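Local coordinates for protein family 88 glycosyl hydrolase (Bacteroides thetaiotaomicron, PDB 5NOA) that probably acts as a family 88 glycoside hydrolase, a family known for removing unsaturated uronic acid residues from the oligosaccharides that polysaccharide lyases release, at residues A[64-69]-A[124-129]; A[111-116]-A[141-146]; A[157-162]-A[194-199]. All blocks are in the same frame, centred on the assembly; numbering follows the deposited sequence.

How the interactions relate
The three contacts lie within one family 88 domain, whose six-hairpin class builds a helical barrel from consecutive antiparallel helix pairs. Interaction 1 joins helices 56-72 and 120-130. Interaction 2 sets the loop between helices 75-87 and 120-130 against helix 135-149, so the segments of the two alternate along the chain, with their centres about 19 Å apart. Interaction 3 follows, where the start of helix 160-176 meets the end of helix 180-196; its centre is about 26 Å from that of interaction 1, across the chain's centre, and about 19 Å from that of interaction 2. Interactions 2 and 3 touch, since Phe114, Gly115 and Asp116 pack on Trp158, so the loop 111-116 packs directly on the segment leading into helix 160-176.

Interaction 1: residues A[64-69]-A[124-129]; sequences GNMEAY and YADLYN
Met66 of helix 56-72 reaches over to Asp126 and Leu127 of helix 120-130, and these three buried side chains make up the contact. The nearest CA atoms, of Met66 and Asp126, are 7.7 Å apart, a gap that the long, unbranched methionine fills. Its chain is bent at both chi2 (-52°) and chi3 (-62°), and the resulting hook lays SD and CE against the second helix. Met66 CE rests 3.9 Å from Leu127 CD2 and 4.0 Å from Asp126 CB, touching the branched tip of the leucine and the methylene of the aspartate. Met66 and Leu127 cross at about a right angle, whereas Met66 and Asp126 run past each other in opposite directions. The carboxylate thus lies alongside the base of the methionine, Asp126 OD2 being 3.8 Å from Met66 CB, a van der Waals approach without a hydrogen bond. The other oxygen, OD1, makes a salt bridge to Lys171 of helix 160-176, which would compensate for burying the charge and ties in a third helix. Leu127 also touches Leu78, and Met66 touches Ser81, both on helix 75-87. Such packing between helices 56-72 and 120-130, which are not consecutive in the chain, is consistent with the helical barrel of the six-hairpin glycosidases, the class to which family 88 belongs.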
loop_
_atom_site.group_PDB
_atom_site.type_symbol
_atom_site.label_atom_id
_atom_site.label_comp_id
_atom_site.label_asym_id
_atom_site.label_seq_id
_atom_site.Cartn_x
_atom_site.Cartn_y
_atom_site.Cartn_z
ATOM N N GLY A 64 4.857 5.658 -3.641
ATOM C CA GLY A 64 4.740 5.583 -5.072
ATOM C C GLY A 64 5.758 6.425 -5.818
ATOM O O GLY A 64 6.282 6.022 -6.871
ATOM N N ASN A 65 6.014 7.636 -5.327
ATOM C CA ASN A 65 7.042 8.482 -5.928
ATOM C C ASN A 65 8.418 7.800 -5.883
ATOM O O ASN A 65 9.157 7.832 -6.865
ATOM C CB ASN A 65 7.086 9.829 -5.227
ATOM C CG ASN A 65 8.081 10.772 -5.876
ATOM O OD1 ASN A 65 8.019 10.997 -7.084
ATOM N ND2 ASN A 65 9.009 11.311 -5.085
ATOM N N MET A 66 8.733 7.198 -4.737
ATOM C CA MET A 66 9.976 6.485 -4.623
ATOM C C MET A 66 10.049 5.339 -5.603
ATOM O O MET A 66 11.103 5.137 -6.242
ATOM C CB MET A 66 10.256 6.031 -3.203
ATOM C CG MET A 66 10.577 7.180 -2.251
ATOM S SD MET A 66 11.885 8.341 -2.756
ATOM C CE MET A 66 13.315 7.282 -2.850
ATOM N N GLU A 67 8.952 4.599 -5.781
ATOM C CA GLU A 67 8.925 3.554 -6.793
ATOM C C GLU A 67 9.239 4.113 -8.183
ATOM O O GLU A 67 10.007 3.506 -8.946
ATOM C CB GLU A 67 7.567 2.859 -6.785
ATOM C CG GLU A 67 7.535 1.532 -7.496
ATOM C CD GLU A 67 8.105 0.388 -6.695
ATOM O OE1 GLU A 67 8.332 -0.658 -7.306
ATOM O OE2 GLU A 67 8.286 0.511 -5.464
ATOM N N ALA A 68 8.588 5.225 -8.523
ATOM C CA ALA A 68 8.831 5.850 -9.826
ATOM C C ALA A 68 10.297 6.298 -9.983
ATOM O O ALA A 68 10.851 6.175 -11.062
ATOM C CB ALA A 68 7.876 7.023 -10.017
ATOM N N TYR A 69 10.910 6.783 -8.905
ATOM C CA TYR A 69 12.317 7.149 -8.940
ATOM C C TYR A 69 13.181 5.924 -9.154
ATOM O O TYR A 69 14.110 5.938 -9.958
ATOM C CB TYR A 69 12.737 7.895 -7.662
ATOM C CG TYR A 69 14.189 8.249 -7.715
ATOM C CD1 TYR A 69 14.644 9.160 -8.653
ATOM C CD2 TYR A 69 15.124 7.589 -6.930
ATOM C CE1 TYR A 69 15.977 9.459 -8.750
ATOM C CE2 TYR A 69 16.491 7.890 -7.033
ATOM C CZ TYR A 69 16.894 8.819 -7.954
ATOM O OH TYR A 69 18.230 9.109 -8.058
ATOM N N TYR A 124 11.822 7.487 4.492
ATOM C CA TYR A 124 13.060 7.911 5.124
ATOM C C TYR A 124 14.146 6.852 4.960
ATOM O O TYR A 124 15.306 7.191 4.686
ATOM C CB TYR A 124 12.852 8.257 6.575
ATOM C CG TYR A 124 11.816 9.309 6.864
ATOM C CD1 TYR A 124 11.366 10.207 5.901
ATOM C CD2 TYR A 124 11.234 9.383 8.111
ATOM C CE1 TYR A 124 10.379 11.129 6.186
ATOM C CE2 TYR A 124 10.265 10.312 8.410
ATOM C CZ TYR A 124 9.839 11.209 7.455
ATOM O OH TYR A 124 8.860 12.143 7.679
ATOM N N ALA A 125 13.770 5.577 5.114
ATOM C CA ALA A 125 14.704 4.467 4.928
ATOM C C ALA A 125 15.186 4.391 3.492
ATOM O O ALA A 125 16.375 4.141 3.239
ATOM C CB ALA A 125 14.062 3.171 5.351
ATOM N N ASP A 126 14.281 4.570 2.523
ATOM C CA ASP A 126 14.689 4.536 1.101
ATOM C C ASP A 126 15.707 5.634 0.810
ATOM O O ASP A 126 16.683 5.436 0.108
ATOM C CB ASP A 126 13.462 4.721 0.176
ATOM C CG ASP A 126 12.576 3.513 0.080
ATOM O OD1 ASP A 126 12.986 2.410 0.473
ATOM O OD2 ASP A 126 11.426 3.699 -0.414
ATOM N N LEU A 127 15.428 6.817 1.325
ATOM C CA LEU A 127 16.333 7.955 1.129
ATOM C C LEU A 127 17.683 7.693 1.808
ATOM O O LEU A 127 18.728 8.016 1.247
ATOM C CB LEU A 127 15.703 9.248 1.640
ATOM C CG LEU A 127 14.474 9.692 0.835
ATOM C CD1 LEU A 127 13.736 10.831 1.515
ATOM C CD2 LEU A 127 14.884 10.090 -0.575
ATOM N N TYR A 128 17.654 7.114 3.013
ATOM C CA TYR A 128 18.884 6.696 3.682
ATOM C C TYR A 128 19.685 5.723 2.840
ATOM O O TYR A 128 20.893 5.861 2.686
ATOM C CB TYR A 128 18.526 6.053 5.051
ATOM C CG TYR A 128 19.707 5.455 5.764
ATOM C CD1 TYR A 128 20.127 4.168 5.478
ATOM C CD2 TYR A 128 20.397 6.168 6.704
ATOM C CE1 TYR A 128 21.231 3.625 6.084
ATOM C CE2 TYR A 128 21.499 5.623 7.347
ATOM C CZ TYR A 128 21.912 4.343 7.042
ATOM O OH TYR A 128 22.996 3.822 7.654
ATOM N N ASN A 129 19.026 4.728 2.254
ATOM C CA ASN A 129 19.756 3.727 1.488
ATOM C C ASN A 129 20.493 4.356 0.324
ATOM O O ASN A 129 21.601 3.957 0.012
ATOM C CB ASN A 129 18.837 2.617 1.032
ATOM C CG ASN A 129 18.525 1.643 2.135
ATOM O OD1 ASN A 129 19.332 1.445 3.046
ATOM N ND2 ASN A 129 17.328 1.095 2.107
#

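Interaction 2: residues A[111-116]-A[141-146]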
loop_
_atom_site.group_PDB
_atom_site.type_symbol
_atom_site.label_atom_id
_atom_site.label_comp_id
_atom_site.label_asym_id
_atom_site.label_seq_id
_atom_site.Cartn_x
_atom_site.Cartn_y
_atom_site.Cartn_z
ATOM N N TYR A 111 0.577 10.588 18.573
ATOM C CA TYR A 111 0.223 9.331 17.926
ATOM C C TYR A 111 1.422 8.692 17.237
ATOM O O TYR A 111 1.353 8.234 16.099
ATOM C CB TYR A 111 -1.001 9.557 17.022
ATOM C CG TYR A 111 -2.224 9.609 17.900
ATOM C CD1 TYR A 111 -2.568 10.765 18.595
ATOM C CD2 TYR A 111 -3.012 8.488 18.096
ATOM C CE1 TYR A 111 -3.614 10.771 19.488
ATOM C CE2 TYR A 111 -4.076 8.488 18.973
ATOM C CZ TYR A 111 -4.380 9.634 19.679
ATOM O OH TYR A 111 -5.454 9.626 20.532
ATOM N N VAL A 112 2.504 8.601 17.987
ATOM C CA VAL A 112 3.782 8.146 17.479
ATOM C C VAL A 112 3.798 6.661 17.163
ATOM O O VAL A 112 4.504 6.222 16.253
ATOM C CB VAL A 112 4.878 8.505 18.526
ATOM C CG1 VAL A 112 6.253 7.950 18.154
ATOM C CG2 VAL A 112 4.953 9.996 18.748
ATOM N N LEU A 113 3.006 5.899 17.902
ATOM C CA LEU A 113 2.929 4.445 17.741
ATOM C C LEU A 113 1.822 3.973 16.812
ATOM O O LEU A 113 1.631 2.770 16.631
ATOM C CB LEU A 113 2.817 3.771 19.107
ATOM C CG LEU A 113 4.007 4.002 20.042
ATOM C CD1 LEU A 113 3.688 3.409 21.410
ATOM C CD2 LEU A 113 5.276 3.460 19.411
ATOM N N PHE A 114 1.075 4.925 16.263
ATOM C CA PHE A 114 0.037 4.632 15.296
ATOM C C PHE A 114 0.679 4.482 13.931
ATOM O O PHE A 114 1.359 5.394 13.457
ATOM C CB PHE A 114 -0.960 5.791 15.302
ATOM C CG PHE A 114 -2.137 5.622 14.373
ATOM C CD1 PHE A 114 -2.744 4.377 14.132
ATOM C CD2 PHE A 114 -2.674 6.739 13.758
ATOM C CE1 PHE A 114 -3.833 4.273 13.299
ATOM C CE2 PHE A 114 -3.750 6.624 12.913
ATOM C CZ PHE A 114 -4.309 5.390 12.674
ATOM N N GLY A 115 0.464 3.339 13.272
ATOM C CA GLY A 115 1.101 3.062 12.014
ATOM C C GLY A 115 0.871 4.070 10.932
ATOM O O GLY A 115 1.742 4.218 10.043
ATOM N N ASP A 116 -0.247 4.800 10.967
ATOM C CA ASP A 116 -0.416 5.883 10.001
ATOM C C ASP A 116 0.647 6.987 10.103
ATOM O O ASP A 116 0.851 7.724 9.136
ATOM C CB ASP A 116 -1.815 6.486 10.112
ATOM C CG ASP A 116 -2.904 5.657 9.436
ATOM O OD1 ASP A 116 -2.585 4.670 8.764
ATOM O OD2 ASP A 116 -4.077 6.087 9.557
ATOM N N ARG A 141 14.125 4.524 13.926
ATOM C CA ARG A 141 14.673 3.515 14.815
ATOM C C ARG A 141 14.237 3.728 16.272
ATOM O O ARG A 141 13.895 2.777 16.962
ATOM C CB ARG A 141 16.207 3.504 14.755
ATOM C CG ARG A 141 16.800 2.887 13.487
ATOM C CD ARG A 141 18.316 2.740 13.570
ATOM N NE ARG A 141 18.556 1.974 14.774
ATOM C CZ ARG A 141 19.613 2.050 15.560
ATOM N NH1 ARG A 141 20.683 2.761 15.208
ATOM N NH2 ARG A 141 19.602 1.413 16.721
ATOM N N GLU A 142 14.239 4.971 16.737
ATOM C CA GLU A 142 13.853 5.265 18.117
ATOM C C GLU A 142 12.431 4.769 18.360
ATOM O O GLU A 142 12.148 4.095 19.332
ATOM C CB GLU A 142 13.926 6.775 18.381
ATOM C CG GLU A 142 13.462 7.144 19.784
ATOM C CD GLU A 142 13.217 8.635 20.003
ATOM O OE1 GLU A 142 13.056 9.433 19.034
ATOM O OE2 GLU A 142 13.153 9.006 21.209
ATOM N N VAL A 143 11.535 5.102 17.442
ATOM C CA VAL A 143 10.142 4.757 17.599
ATOM C C VAL A 143 9.933 3.270 17.490
ATOM O O VAL A 143 9.279 2.666 18.370
ATOM C CB VAL A 143 9.295 5.516 16.552
ATOM C CG1 VAL A 143 7.883 4.983 16.505
ATOM C CG2 VAL A 143 9.301 7.011 16.853
ATOM N N MET A 144 10.457 2.646 16.433
ATOM C CA MET A 144 10.157 1.223 16.271
ATOM C C MET A 144 10.824 0.352 17.330
ATOM O O MET A 144 10.246 -0.621 17.791
ATOM C CB MET A 144 10.532 0.729 14.866
ATOM C CG MET A 144 9.830 1.434 13.708
ATOM S SD MET A 144 8.053 1.766 13.923
ATOM C CE MET A 144 7.384 0.112 14.066
ATOM N N GLU A 145 12.035 0.725 17.733
ATOM C CA GLU A 145 12.735 -0.013 18.776
ATOM C C GLU A 145 12.048 0.143 20.137
ATOM O O GLU A 145 11.965 -0.829 20.885
ATOM C CB GLU A 145 14.224 0.290 18.753
ATOM C CG GLU A 145 14.832 -0.236 17.443
ATOM C CD GLU A 145 16.179 0.322 17.007
ATOM O OE1 GLU A 145 16.894 0.941 17.840
ATOM O OE2 GLU A 145 16.540 0.136 15.798
ATOM N N TYR A 146 11.507 1.329 20.453
ATOM C CA TYR A 146 10.687 1.446 21.644
ATOM C C TYR A 146 9.436 0.569 21.516
ATOM O O TYR A 146 9.092 -0.208 22.408
ATOM C CB TYR A 146 10.271 2.897 21.908
ATOM C CG TYR A 146 9.300 2.962 23.066
ATOM C CD1 TYR A 146 9.747 2.784 24.379
ATOM C CD2 TYR A 146 7.938 3.140 22.856
ATOM C CE1 TYR A 146 8.845 2.769 25.429
ATOM C CE2 TYR A 146 7.047 3.160 23.906
ATOM C CZ TYR A 146 7.490 2.971 25.189
ATOM O OH TYR A 146 6.605 2.980 26.240
#
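This is a largely buried, apolar contact between loop and helix, in which Val112 and Leu113 rest on Val143 and Tyr146 of helix 135-149. The loop is the long connection from helix 75-87 to helix 120-130 in the six-hairpin helical fold, and it packs against the helix that follows next but one in the chain. A type I beta turn from Tyr111 to Phe114 places Val112 and Leu113 at its two central positions, so that the ends of two neighbouring side chains both reach the helix. Val143 and Tyr146 lie three residues apart, nearly one helical turn, and therefore present side chains on the same side of the helix. Beta-branched valines suit this place because they offer methyls close to the backbone. Val143 holds CG1 anti to its own nitrogen (chi1 169°), which brings that methyl 3.6 Å from Val112 O; the same carbonyl accepts a hydrogen bond from Gln118. Leu113 spreads its two methyls between partners: CD2 lies 4.2 Å from Val143 CG1, while CD1 comes to the edge of the Tyr146 ring, near its plane, 4.2 Å from CE2. The tyrosine ring also meets Trp101 of the same loop at about a right angle. The tightest point is between the valines, where Val112 CG1 presses to 3.4 Å from Val143 CG2, closer than usual for two methyls.

Interaction 3: residues A[157-162]-A[194-199]; sequences WWADGL and SIMYDE
Ala159 and Met196 bring their CA atoms to 7.3 Å where the chain enters helix 160-176 and helix 180-196 gives out, Tyr197 being the first residue to leave helical angles. Met196 alone carries the second side of the contact. Its side chain runs out extended through chi2 (170°) and then turns at chi3 (-88°), swinging the methyl over the backbone of the two tryptophans. Met196 CE sits 3.6 Å from both Trp157 C and Trp158 N, against the peptide linking them. Met196 SD lies 3.3 Å from Ala159 N, a close approach over the backbone that is not counted as a hydrogen bond. The small methyl Ala159 CB, 4.1 Å from Met196 SD, probably leaves room beside the sulfur. The start of helix 160-176 thus meets the end of the next helix, 180-196, within the helical barrel of the six-hairpin class. The side chains of both tryptophans leave the backbone away from the segment 194-199. Trp158 sets CE3 3.5 Å above the Trp157 ring, over its centre, while Gly161 N lies 3.3 Å above the Trp158 ring, offset toward its rim; glycine suits this spot because a CB would collide with Trp158 CH2. Backbone hydrogen bonds join Ala159 to Arg206 and Met196 to Tyr205.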
loop_
_atom_site.group_PDB
_atom_site.type_symbol
_atom_site.label_atom_id
_atom_site.label_comp_id
_atom_site.label_asym_id
_atom_site.label_seq_id
_atom_site.Cartn_x
_atom_site.Cartn_y
_atom_site.Cartn_z
ATOM N N TRP A 157 -4.135 -3.128 14.197
ATOM C CA TRP A 157 -5.528 -3.428 14.490
ATOM C C TRP A 157 -6.501 -3.067 13.363
ATOM O O TRP A 157 -7.709 -3.224 13.515
ATOM C CB TRP A 157 -5.969 -2.772 15.825
ATOM C CG TRP A 157 -5.669 -1.311 15.863
ATOM C CD1 TRP A 157 -4.551 -0.712 16.391
ATOM C CD2 TRP A 157 -6.477 -0.239 15.346
ATOM N NE1 TRP A 157 -4.602 0.630 16.185
ATOM C CE2 TRP A 157 -5.782 0.957 15.586
ATOM C CE3 TRP A 157 -7.740 -0.170 14.739
ATOM C CZ2 TRP A 157 -6.270 2.182 15.204
ATOM C CZ3 TRP A 157 -8.218 1.039 14.395
ATOM C CH2 TRP A 157 -7.491 2.203 14.604
ATOM N N TRP A 158 -5.961 -2.606 12.245
ATOM C CA TRP A 158 -6.769 -2.313 11.068
ATOM C C TRP A 158 -5.945 -2.731 9.853
ATOM O O TRP A 158 -4.717 -2.716 9.878
ATOM C CB TRP A 158 -7.175 -0.823 11.030
ATOM C CG TRP A 158 -6.091 0.160 10.629
ATOM C CD1 TRP A 158 -6.110 0.927 9.513
ATOM C CD2 TRP A 158 -4.857 0.476 11.302
ATOM N NE1 TRP A 158 -4.989 1.687 9.432
ATOM C CE2 TRP A 158 -4.198 1.446 10.513
ATOM C CE3 TRP A 158 -4.251 0.079 12.506
ATOM C CZ2 TRP A 158 -2.956 1.925 10.811
ATOM C CZ3 TRP A 158 -3.004 0.595 12.828
ATOM C CH2 TRP A 158 -2.363 1.495 11.961
ATOM N N ALA A 159 -6.644 -3.126 8.797
ATOM C CA ALA A 159 -5.971 -3.760 7.666
ATOM C C ALA A 159 -4.914 -2.881 7.017
ATOM O O ALA A 159 -3.841 -3.356 6.673
ATOM C CB ALA A 159 -6.992 -4.246 6.624
ATOM N N ASP A 160 -5.230 -1.614 6.857
ATOM C CA ASP A 160 -4.347 -0.710 6.147
ATOM C C ASP A 160 -2.992 -0.637 6.819
ATOM O O ASP A 160 -1.964 -0.389 6.161
ATOM C CB ASP A 160 -4.865 0.752 6.038
ATOM C CG ASP A 160 -6.366 0.918 5.835
ATOM O OD1 ASP A 160 -7.168 -0.006 5.961
ATOM O OD2 ASP A 160 -6.748 2.052 5.488
ATOM N N GLY A 161 -2.985 -0.784 8.147
ATOM C CA GLY A 161 -1.762 -0.715 8.910
ATOM C C GLY A 161 -0.695 -1.680 8.448
ATOM O O GLY A 161 0.498 -1.459 8.670
ATOM N N LEU A 162 -1.101 -2.806 7.840
ATOM C CA LEU A 162 -0.160 -3.746 7.314
ATOM C C LEU A 162 0.699 -3.143 6.213
ATOM O O LEU A 162 1.922 -3.335 6.199
ATOM C CB LEU A 162 -0.880 -5.020 6.903
ATOM C CG LEU A 162 -1.577 -5.755 8.062
ATOM C CD1 LEU A 162 -2.159 -7.043 7.555
ATOM C CD2 LEU A 162 -0.684 -6.005 9.247
ATOM N N SER A 194 -5.106 -12.885 12.989
ATOM C CA SER A 194 -5.998 -13.584 13.884
ATOM C C SER A 194 -7.340 -12.882 14.002
ATOM O O SER A 194 -8.350 -13.558 14.180
ATOM C CB SER A 194 -5.370 -13.812 15.250
ATOM O OG SER A 194 -5.360 -12.620 16.037
ATOM N N ILE A 195 -7.351 -11.548 13.879
ATOM C CA ILE A 195 -8.608 -10.817 14.040
ATOM C C ILE A 195 -9.316 -10.547 12.692
ATOM O O ILE A 195 -10.531 -10.617 12.600
ATOM C CB ILE A 195 -8.378 -9.480 14.760
ATOM C CG1 ILE A 195 -7.832 -9.676 16.190
ATOM C CG2 ILE A 195 -9.645 -8.642 14.700
ATOM C CD1 ILE A 195 -8.735 -10.450 17.116
ATOM N N MET A 196 -8.568 -10.282 11.650
ATOM C CA MET A 196 -9.134 -9.756 10.423
ATOM C C MET A 196 -9.181 -10.739 9.264
ATOM O O MET A 196 -9.949 -10.499 8.331
ATOM C CB MET A 196 -8.386 -8.480 9.956
ATOM C CG MET A 196 -8.764 -7.254 10.740
ATOM S SD MET A 196 -7.687 -5.876 10.376
ATOM C CE MET A 196 -6.401 -6.155 11.539
ATOM N N TYR A 197 -8.372 -11.794 9.271
ATOM C CA TYR A 197 -8.366 -12.702 8.134
ATOM C C TYR A 197 -9.520 -13.657 8.248
ATOM O O TYR A 197 -9.704 -14.302 9.270
ATOM C CB TYR A 197 -7.041 -13.448 8.048
ATOM C CG TYR A 197 -6.942 -14.304 6.828
ATOM C CD1 TYR A 197 -6.895 -13.757 5.564
ATOM C CD2 TYR A 197 -6.878 -15.673 6.940
ATOM C CE1 TYR A 197 -6.774 -14.549 4.431
ATOM C CE2 TYR A 197 -6.776 -16.478 5.841
ATOM C CZ TYR A 197 -6.733 -15.921 4.577
ATOM O OH TYR A 197 -6.618 -16.730 3.465
ATOM N N ASP A 198 -10.306 -13.759 7.195
ATOM C CA ASP A 198 -11.400 -14.734 7.118
ATOM C C ASP A 198 -10.862 -15.931 6.354
ATOM O O ASP A 198 -10.654 -15.846 5.146
ATOM C CB ASP A 198 -12.594 -14.113 6.385
ATOM C CG ASP A 198 -13.823 -15.022 6.314
ATOM O OD1 ASP A 198 -13.709 -16.152 5.915
ATOM O OD2 ASP A 198 -14.907 -14.574 6.682
ATOM N N GLU A 199 -10.639 -17.037 7.061
ATOM C CA GLU A 199 -10.040 -18.198 6.420
ATOM C C GLU A 199 -10.907 -18.796 5.308
ATOM O O GLU A 199 -10.384 -19.271 4.309
ATOM C CB GLU A 199 -9.651 -19.272 7.451
ATOM C CG GLU A 199 -8.161 -19.296 7.734
ATOM C CD GLU A 199 -7.681 -20.668 8.152
ATOM O OE1 GLU A 199 -8.207 -21.156 9.171
ATOM O OE2 GLU A 199 -6.793 -21.246 7.467
#